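Local coordinates for protein Isomerase/lactonizing enzyme (PDB 2NQL) that belongs to the mandelate racemase/muconate lactonizing enzyme family of the enolase superfamily and binds a sodium ion in its barrel domain, at residues P261-R269 and R282-K293; A305-A316 and L334-Q343. All blocks are in the same frame, centred on the assembly; numbering follows the deposited sequence. Where two conformers were deposited one is given.

Contact 1 (P261-R269 and R282-K293); sequences PIAVGEEWR and RIAIVQPEMGHK. With NA (sodium ion), chain G.
Val-264 and Ile-285 lie on neighbouring parallel strands held by backbone hydrogen bonds. Val-264 N donates to Ile-285 O, and Val-264 O takes Gln-287 N at 2.9 Å. Ile-262 O accepts two N-H groups, those of Ala-284 and Ile-285. Water 1 links Ile-262 N to Arg-282 O.

Side chains add an apolar layer on each face: Ala-263 CB packs on Ile-285 CB at 3.8 Å, while on the other face Val-264 CG2 meets Ile-283 CD1 and Trp-268 CZ3 lies 3.6 Å from Val-286 CG1.

The charged groups gather beyond the strands. Lys-293 runs extended until a last bend at chi4 (65°) turns NZ into the Gly-265 to Trp-268 beta turn, where it bonds Gly-265 O at 3.1 Å, in that carbonyl's plane, and Trp-268 O from above its plane. Arg-269 bends back at chi2 (-65°) to lay its guanidinium flat on the His-292 ring, centres 3.7 Å apart and planes 5° apart; His-292 ND1 also bonds Asp-121, and Arg-269 NE reaches Gly-117 O.

At the metal, Glu-266 OE1 binds sodium at 2.1 Å, and Glu-240 supplies a further ligand. Water 2, itself on the sodium, donates to Gln-287 OE1 at 2.6 Å and accepts from Glu-266 N, so Gln-287 stands in the second shell, its NE2 held by Glu-240.

These two strands and helix 271-278 form a beta-alpha-beta unit of the barrel; strands 239-240 and 311-312 flank the pair, and Met-274 of that helix packs on Trp-268 and Val-286.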
# COMPACT_ATOMS: atom_id res chain seq x y z
N PRO A 261 -28.16 5.14 -1.87
CA PRO A 261 -27.10 4.24 -2.36
C PRO A 261 -25.70 4.73 -1.96
O PRO A 261 -25.41 5.93 -2.05
CB PRO A 261 -27.28 4.30 -3.87
CG PRO A 261 -28.74 4.59 -4.05
CD PRO A 261 -29.05 5.57 -2.97
N ILE A 262 -24.86 3.80 -1.50
CA ILE A 262 -23.51 4.17 -1.09
C ILE A 262 -22.53 3.76 -2.18
O ILE A 262 -22.58 2.65 -2.68
CB ILE A 262 -23.11 3.57 0.29
CG1 ILE A 262 -24.09 4.00 1.40
CG2 ILE A 262 -21.66 3.93 0.66
CD1 ILE A 262 -24.30 5.48 1.55
N ALA A 263 -21.64 4.69 -2.56
CA ALA A 263 -20.66 4.42 -3.60
C ALA A 263 -19.24 4.56 -3.02
O ALA A 263 -18.97 5.53 -2.31
CB ALA A 263 -20.85 5.40 -4.76
N VAL A 264 -18.36 3.61 -3.33
CA VAL A 264 -16.98 3.66 -2.84
C VAL A 264 -16.07 2.99 -3.87
O VAL A 264 -16.55 2.32 -4.79
CB VAL A 264 -16.81 2.88 -1.47
CG1 VAL A 264 -17.45 3.63 -0.32
CG2 VAL A 264 -17.37 1.45 -1.59
N GLY A 265 -14.75 3.17 -3.74
CA GLY A 265 -13.81 2.30 -4.43
C GLY A 265 -12.69 2.94 -5.23
O GLY A 265 -11.80 2.23 -5.70
N GLU A 266 -12.70 4.27 -5.39
CA GLU A 266 -11.70 4.94 -6.23
C GLU A 266 -10.28 4.72 -5.71
O GLU A 266 -9.33 4.64 -6.50
CB GLU A 266 -11.99 6.43 -6.37
CG GLU A 266 -11.67 7.25 -5.11
CD GLU A 266 -11.90 8.71 -5.31
OE1 GLU A 266 -13.07 9.05 -5.57
OE2 GLU A 266 -10.94 9.50 -5.23
N GLU A 267 -10.15 4.55 -4.39
CA GLU A 267 -8.83 4.47 -3.79
C GLU A 267 -8.42 3.01 -3.50
O GLU A 267 -7.36 2.76 -2.94
CB GLU A 267 -8.80 5.31 -2.51
CG GLU A 267 -9.57 4.68 -1.33
CD GLU A 267 -11.04 5.07 -1.24
OE1 GLU A 267 -11.72 5.17 -2.28
OE2 GLU A 267 -11.55 5.28 -0.12
N TRP A 268 -9.26 2.07 -3.91
CA TRP A 268 -8.88 0.64 -3.89
C TRP A 268 -7.78 0.34 -4.89
O TRP A 268 -7.46 1.18 -5.74
CB TRP A 268 -10.08 -0.24 -4.18
CG TRP A 268 -11.16 -0.17 -3.16
CD1 TRP A 268 -11.09 0.37 -1.91
CD2 TRP A 268 -12.47 -0.68 -3.31
NE1 TRP A 268 -12.30 0.24 -1.27
CE2 TRP A 268 -13.17 -0.41 -2.11
CE3 TRP A 268 -13.15 -1.33 -4.36
CZ2 TRP A 268 -14.51 -0.76 -1.92
CZ3 TRP A 268 -14.49 -1.67 -4.17
CH2 TRP A 268 -15.14 -1.41 -2.95
N ARG A 269 -7.21 -0.87 -4.81
CA ARG A 269 -6.27 -1.31 -5.83
C ARG A 269 -6.67 -2.64 -6.50
O ARG A 269 -6.40 -2.84 -7.66
CB ARG A 269 -4.84 -1.40 -5.25
CG ARG A 269 -4.25 -0.08 -4.72
CD ARG A 269 -4.06 0.94 -5.83
NE ARG A 269 -3.24 2.09 -5.41
CZ ARG A 269 -3.72 3.16 -4.79
NH1 ARG A 269 -5.02 3.28 -4.50
NH2 ARG A 269 -2.89 4.12 -4.43
N ARG A 282 -23.20 -2.66 2.88
CA ARG A 282 -24.15 -2.57 1.75
C ARG A 282 -23.72 -1.54 0.70
O ARG A 282 -24.00 -0.35 0.80
CB ARG A 282 -25.56 -2.25 2.25
CG ARG A 282 -26.36 -3.49 2.61
CD ARG A 282 -27.65 -3.14 3.32
NE ARG A 282 -27.97 -4.18 4.30
CZ ARG A 282 -28.80 -4.01 5.33
NH1 ARG A 282 -29.41 -2.85 5.52
NH2 ARG A 282 -29.01 -5.02 6.16
N ILE A 283 -23.00 -2.04 -0.31
CA ILE A 283 -22.37 -1.17 -1.30
C ILE A 283 -23.24 -1.24 -2.56
O ILE A 283 -23.42 -2.30 -3.15
CB ILE A 283 -20.89 -1.62 -1.60
CG1 ILE A 283 -19.99 -1.59 -0.33
CG2 ILE A 283 -20.27 -0.80 -2.75
CD1 ILE A 283 -20.06 -0.30 0.50
N ALA A 284 -23.75 -0.09 -2.96
CA ALA A 284 -24.62 -0.01 -4.12
C ALA A 284 -23.80 0.11 -5.40
O ALA A 284 -24.17 -0.45 -6.44
CB ALA A 284 -25.54 1.14 -3.98
N ILE A 285 -22.69 0.84 -5.33
CA ILE A 285 -21.90 1.20 -6.51
C ILE A 285 -20.42 1.08 -6.15
O ILE A 285 -20.00 1.55 -5.11
CB ILE A 285 -22.19 2.66 -6.95
CG1 ILE A 285 -23.64 2.82 -7.44
CG2 ILE A 285 -21.22 3.13 -8.07
CD1 ILE A 285 -24.20 4.18 -7.16
N VAL A 286 -19.66 0.44 -7.03
CA VAL A 286 -18.20 0.58 -7.00
C VAL A 286 -17.64 1.49 -8.08
O VAL A 286 -18.14 1.54 -9.22
CB VAL A 286 -17.45 -0.76 -6.93
CG1 VAL A 286 -17.81 -1.50 -5.63
CG2 VAL A 286 -17.71 -1.63 -8.15
N GLN A 287 -16.57 2.19 -7.71
CA GLN A 287 -16.05 3.31 -8.49
C GLN A 287 -14.56 3.16 -8.78
O GLN A 287 -13.78 4.04 -8.35
CB GLN A 287 -16.29 4.64 -7.76
CG GLN A 287 -17.77 4.93 -7.45
CD GLN A 287 -17.94 6.12 -6.56
OE1 GLN A 287 -17.45 6.14 -5.44
NE2 GLN A 287 -18.60 7.16 -7.07
N PRO A 288 -14.17 2.08 -9.49
CA PRO A 288 -12.74 1.84 -9.67
C PRO A 288 -12.05 2.96 -10.45
O PRO A 288 -12.65 3.57 -11.34
CB PRO A 288 -12.70 0.53 -10.47
CG PRO A 288 -14.04 0.43 -11.15
CD PRO A 288 -14.98 1.04 -10.16
N GLU A 289 -10.81 3.22 -10.08
CA GLU A 289 -9.95 4.12 -10.80
C GLU A 289 -8.85 3.36 -11.53
O GLU A 289 -7.93 2.79 -10.91
CB GLU A 289 -9.37 5.17 -9.83
CG GLU A 289 -8.26 6.10 -10.45
CD GLU A 289 -8.65 6.66 -11.82
OE1 GLU A 289 -9.65 7.42 -11.90
OE2 GLU A 289 -7.95 6.35 -12.83
N MET A 290 -8.94 3.36 -12.86
CA MET A 290 -8.06 2.56 -13.69
C MET A 290 -6.57 2.91 -13.47
O MET A 290 -5.71 2.02 -13.52
CB MET A 290 -8.40 2.77 -15.17
CG MET A 290 -7.46 2.10 -16.14
SD MET A 290 -7.32 0.30 -15.96
CE MET A 290 -8.91 -0.24 -16.55
N GLY A 291 -6.27 4.19 -13.23
CA GLY A 291 -4.88 4.62 -13.04
C GLY A 291 -4.20 4.02 -11.81
O GLY A 291 -2.98 3.90 -11.77
N HIS A 292 -5.01 3.63 -10.82
CA HIS A 292 -4.53 2.95 -9.61
C HIS A 292 -4.50 1.42 -9.80
O HIS A 292 -3.82 0.73 -9.04
CB HIS A 292 -5.44 3.23 -8.38
CG HIS A 292 -5.22 4.56 -7.74
ND1 HIS A 292 -3.96 5.11 -7.56
CD2 HIS A 292 -6.10 5.45 -7.22
CE1 HIS A 292 -4.08 6.27 -6.95
NE2 HIS A 292 -5.36 6.51 -6.74
N LYS A 293 -5.22 0.90 -10.80
CA LYS A 293 -5.64 -0.52 -10.80
C LYS A 293 -5.08 -1.35 -11.95
O LYS A 293 -4.56 -2.44 -11.73
CB LYS A 293 -7.17 -0.68 -10.71
CG LYS A 293 -7.76 -0.12 -9.43
CD LYS A 293 -9.27 -0.33 -9.39
CE LYS A 293 -9.84 0.14 -8.07
NZ LYS A 293 -9.71 1.62 -7.86
NA NA G . -14.88 8.56 -6.64
O HOH W 1 -25.80 1.23 -0.51
O HOH W 2 -14.97 6.33 -4.76
O HOH W 3 -15.86 8.63 -8.79

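Contact 2 (A305-A316 and L334-Q343)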
# COMPACT_ATOMS: atom_id res chain seq x y z
N ALA A 305 -18.40 -7.46 -8.91
CA ALA A 305 -19.61 -6.65 -8.86
C ALA A 305 -20.81 -7.39 -9.47
O ALA A 305 -21.92 -7.35 -8.91
CB ALA A 305 -19.40 -5.31 -9.55
N ALA A 306 -20.57 -8.05 -10.61
CA ALA A 306 -21.60 -8.88 -11.28
C ALA A 306 -22.10 -10.01 -10.40
O ALA A 306 -23.31 -10.30 -10.39
CB ALA A 306 -21.09 -9.42 -12.63
N GLU A 307 -21.20 -10.63 -9.63
CA GLU A 307 -21.57 -11.66 -8.66
C GLU A 307 -22.55 -11.21 -7.59
O GLU A 307 -23.27 -12.04 -7.01
CB GLU A 307 -20.33 -12.27 -7.99
CG GLU A 307 -19.54 -13.22 -8.87
CD GLU A 307 -18.14 -13.50 -8.32
OE1 GLU A 307 -17.99 -13.62 -7.09
OE2 GLU A 307 -17.19 -13.62 -9.13
N HIS A 308 -22.57 -9.91 -7.29
CA HIS A 308 -23.27 -9.40 -6.13
C HIS A 308 -24.29 -8.33 -6.49
O HIS A 308 -24.88 -7.69 -5.61
CB HIS A 308 -22.25 -8.94 -5.09
CG HIS A 308 -21.51 -10.07 -4.45
ND1 HIS A 308 -21.99 -10.76 -3.36
CD2 HIS A 308 -20.29 -10.60 -4.73
CE1 HIS A 308 -21.11 -11.68 -3.00
NE2 HIS A 308 -20.07 -11.60 -3.82
N GLY A 309 -24.50 -8.17 -7.80
CA GLY A 309 -25.41 -7.18 -8.34
C GLY A 309 -25.08 -5.76 -7.94
O GLY A 309 -25.97 -4.96 -7.67
N ILE A 310 -23.79 -5.44 -7.87
CA ILE A 310 -23.32 -4.10 -7.52
C ILE A 310 -23.08 -3.36 -8.84
O ILE A 310 -22.41 -3.91 -9.73
CB ILE A 310 -22.01 -4.19 -6.66
CG1 ILE A 310 -22.32 -4.92 -5.33
CG2 ILE A 310 -21.43 -2.77 -6.38
CD1 ILE A 310 -21.11 -5.31 -4.48
N ASP A 311 -23.63 -2.15 -8.97
CA ASP A 311 -23.37 -1.29 -10.16
C ASP A 311 -21.91 -0.82 -10.21
O ASP A 311 -21.27 -0.66 -9.19
CB ASP A 311 -24.29 -0.07 -10.15
CG ASP A 311 -25.75 -0.45 -10.39
OD1 ASP A 311 -26.01 -1.57 -10.88
OD2 ASP A 311 -26.63 0.37 -10.11
N VAL A 312 -21.39 -0.63 -11.42
CA VAL A 312 -20.02 -0.14 -11.62
C VAL A 312 -20.08 1.22 -12.32
O VAL A 312 -20.62 1.33 -13.44
CB VAL A 312 -19.19 -1.14 -12.44
CG1 VAL A 312 -17.78 -0.60 -12.68
CG2 VAL A 312 -19.16 -2.52 -11.74
N ILE A 313 -19.58 2.25 -11.65
CA ILE A 313 -19.50 3.61 -12.21
C ILE A 313 -18.08 4.14 -11.95
O ILE A 313 -17.83 4.74 -10.89
CB ILE A 313 -20.59 4.54 -11.61
CG1 ILE A 313 -21.99 3.92 -11.76
CG2 ILE A 313 -20.56 5.91 -12.28
CD1 ILE A 313 -23.09 4.69 -11.09
N PRO A 314 -17.14 3.86 -12.88
CA PRO A 314 -15.73 4.19 -12.68
C PRO A 314 -15.43 5.66 -12.50
O PRO A 314 -16.15 6.55 -13.01
CB PRO A 314 -15.05 3.62 -13.92
CG PRO A 314 -15.95 2.52 -14.37
CD PRO A 314 -17.32 3.12 -14.14
N HIS A 315 -14.35 5.88 -11.76
CA HIS A 315 -13.78 7.17 -11.44
C HIS A 315 -12.99 7.70 -12.64
O HIS A 315 -12.59 6.95 -13.55
CB HIS A 315 -12.86 6.91 -10.23
CG HIS A 315 -12.17 8.12 -9.67
ND1 HIS A 315 -10.82 8.36 -9.87
CD2 HIS A 315 -12.61 9.11 -8.86
CE1 HIS A 315 -10.47 9.46 -9.23
NE2 HIS A 315 -11.53 9.93 -8.60
N ALA A 316 -12.74 9.01 -12.62
CA ALA A 316 -11.83 9.66 -13.56
C ALA A 316 -11.06 10.77 -12.84
O ALA A 316 -11.52 11.32 -11.82
CB ALA A 316 -12.61 10.23 -14.77
N LEU A 334 -18.23 -4.69 -19.16
CA LEU A 334 -18.79 -4.99 -17.84
C LEU A 334 -20.30 -4.93 -17.83
O LEU A 334 -20.89 -3.89 -18.13
CB LEU A 334 -18.21 -4.07 -16.76
CG LEU A 334 -16.67 -4.03 -16.59
CD1 LEU A 334 -16.24 -3.05 -15.47
CD2 LEU A 334 -16.11 -5.42 -16.34
N SER A 335 -20.92 -6.06 -17.48
CA SER A 335 -22.39 -6.17 -17.41
C SER A 335 -23.03 -5.22 -16.40
O SER A 335 -24.16 -4.75 -16.61
CB SER A 335 -22.77 -7.62 -17.11
OG SER A 335 -22.34 -7.99 -15.81
N MET A 336 -22.31 -4.90 -15.32
CA MET A 336 -22.81 -4.01 -14.29
C MET A 336 -22.52 -2.52 -14.52
O MET A 336 -22.88 -1.68 -13.68
CB MET A 336 -22.27 -4.44 -12.93
CG MET A 336 -22.58 -5.87 -12.54
SD MET A 336 -24.37 -6.22 -12.58
CE MET A 336 -25.06 -5.03 -11.43
N LEU A 337 -21.85 -2.18 -15.63
CA LEU A 337 -21.59 -0.77 -15.96
C LEU A 337 -22.86 0.06 -16.13
O LEU A 337 -23.71 -0.25 -16.98
CB LEU A 337 -20.72 -0.64 -17.21
CG LEU A 337 -20.25 0.81 -17.45
CD1 LEU A 337 -19.04 1.09 -16.59
CD2 LEU A 337 -19.89 1.00 -18.89
N LYS A 338 -22.97 1.13 -15.34
CA LYS A 338 -24.05 2.10 -15.52
C LYS A 338 -23.62 3.37 -16.25
O LYS A 338 -24.43 4.04 -16.87
CB LYS A 338 -24.72 2.41 -14.19
CG LYS A 338 -25.40 1.18 -13.56
CD LYS A 338 -26.61 0.74 -14.38
CE LYS A 338 -27.36 -0.41 -13.74
NZ LYS A 338 -26.64 -1.73 -13.95
N GLY A 339 -22.33 3.66 -16.18
CA GLY A 339 -21.74 4.83 -16.83
C GLY A 339 -20.41 5.14 -16.15
O GLY A 339 -19.83 4.27 -15.49
N HIS A 340 -19.93 6.36 -16.29
CA HIS A 340 -18.50 6.67 -16.04
C HIS A 340 -18.33 8.15 -15.72
O HIS A 340 -18.97 9.03 -16.32
CB HIS A 340 -17.70 6.25 -17.28
CG HIS A 340 -16.23 6.04 -17.04
ND1 HIS A 340 -15.37 7.06 -16.66
CD2 HIS A 340 -15.45 4.94 -17.20
CE1 HIS A 340 -14.13 6.59 -16.59
NE2 HIS A 340 -14.16 5.30 -16.90
N GLU A 341 -17.50 8.44 -14.72
CA GLU A 341 -17.15 9.83 -14.42
C GLU A 341 -16.49 10.53 -15.62
O GLU A 341 -15.69 9.92 -16.35
CB GLU A 341 -16.26 9.90 -13.18
CG GLU A 341 -16.09 11.31 -12.63
CD GLU A 341 -15.41 11.33 -11.27
OE1 GLU A 341 -14.87 10.29 -10.87
OE2 GLU A 341 -15.40 12.37 -10.62
N PHE A 342 -16.90 11.78 -15.83
CA PHE A 342 -16.34 12.64 -16.87
C PHE A 342 -15.86 13.96 -16.25
O PHE A 342 -16.63 14.77 -15.73
CB PHE A 342 -17.39 12.86 -17.98
CG PHE A 342 -16.99 13.87 -19.04
CD1 PHE A 342 -15.83 13.70 -19.82
CD2 PHE A 342 -17.80 14.99 -19.29
CE1 PHE A 342 -15.49 14.62 -20.83
CE2 PHE A 342 -17.45 15.91 -20.31
CZ PHE A 342 -16.30 15.74 -21.05
N GLN A 343 -14.54 14.15 -16.31
CA GLN A 343 -13.90 15.37 -15.84
C GLN A 343 -13.67 16.27 -17.04
O GLN A 343 -12.59 16.25 -17.63
CB GLN A 343 -12.56 15.04 -15.19
CG GLN A 343 -12.66 14.22 -13.92
CD GLN A 343 -12.63 15.08 -12.68
OE1 GLN A 343 -13.65 15.27 -12.02
NE2 GLN A 343 -11.46 15.62 -12.37
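Met-336 packs against the last turn of helix 295-308. Bent at chi2 and chi3 (-56° and -58°), it lies along that turn, CG 3.4 Å from Ala-306 CA and CE 3.6 Å from Gly-309 C. Its backbone O accepts Val-312 N at 2.9 Å, and Lys-338 N returns a bond to Val-312 O; the two frame a single beta bridge between Val-312 and Leu-337. Beside this bridge, Lys-338 folds over Asp-311 and places NZ 3.1 Å from Asp-311 OD1, a salt bridge made from above the carboxylate plane. Val-312 spreads its two methyl groups, CG1 against Leu-334 CD1 and CG2 against Met-336 CB.

Further along, Pro-314 CB sits over one face of the His-340 ring, 3.8 Å from its centroid, a CH-pi contact, while Pro-314 CD touches Leu-337 CD1 at 3.6 Å. Glu-341 N bonds Pro-314 O at 2.9 Å. The Glu-341 side chain, extended with CG anti to the backbone N (chi1 -168°), sets OE1 to accept a hydrogen bond from Ala-316 N at 3.0 Å, the donor lying above the carboxylate plane. This is the closing part of the barrel of the enolase C-terminal domain: strand 340-342 pairs in parallel with 152-158, and strand 311-312 with 285-286.

Within 334-343, His-340 ND1 donates, in the ring plane, to Glu-341 O. Second-shell residues hold the same two side chains: His-340 NE2 bonds Ser-327 of helix 322-331, and Glu-341 OE2 bonds Ser-158. At the other end, Gly-309 closes helix 295-308 in a Schellman motif, turning the chain toward strand 311-312, and Ile-310, next in the chain, packs on Met-274 and Ile-278 of helix 271-278.

From the N terminus, the chain first lays down three strands of the antiparallel sheet and a set of helices, then enters the barrel. Contact 1 closes the loop through helix 271-278, bringing 282-293 back beside 261-269. It ends in the short helix 290-293, and the chain goes straight on into helix 295-308; contact 2 closes a second loop, through helix 322-331, when 334-343 returns to 305-316. The loops follow in series, neither nested nor crossed, yet they touch: Pro-288 O lies 2.9 Å from His-315 N, and Glu-289 OE1 probably hydrogen-bonds His-315 ND1 beside the sodium site. They tie strands 262-264 and 285-286, then 311-312 and 340-342, the last pairing with 152-158.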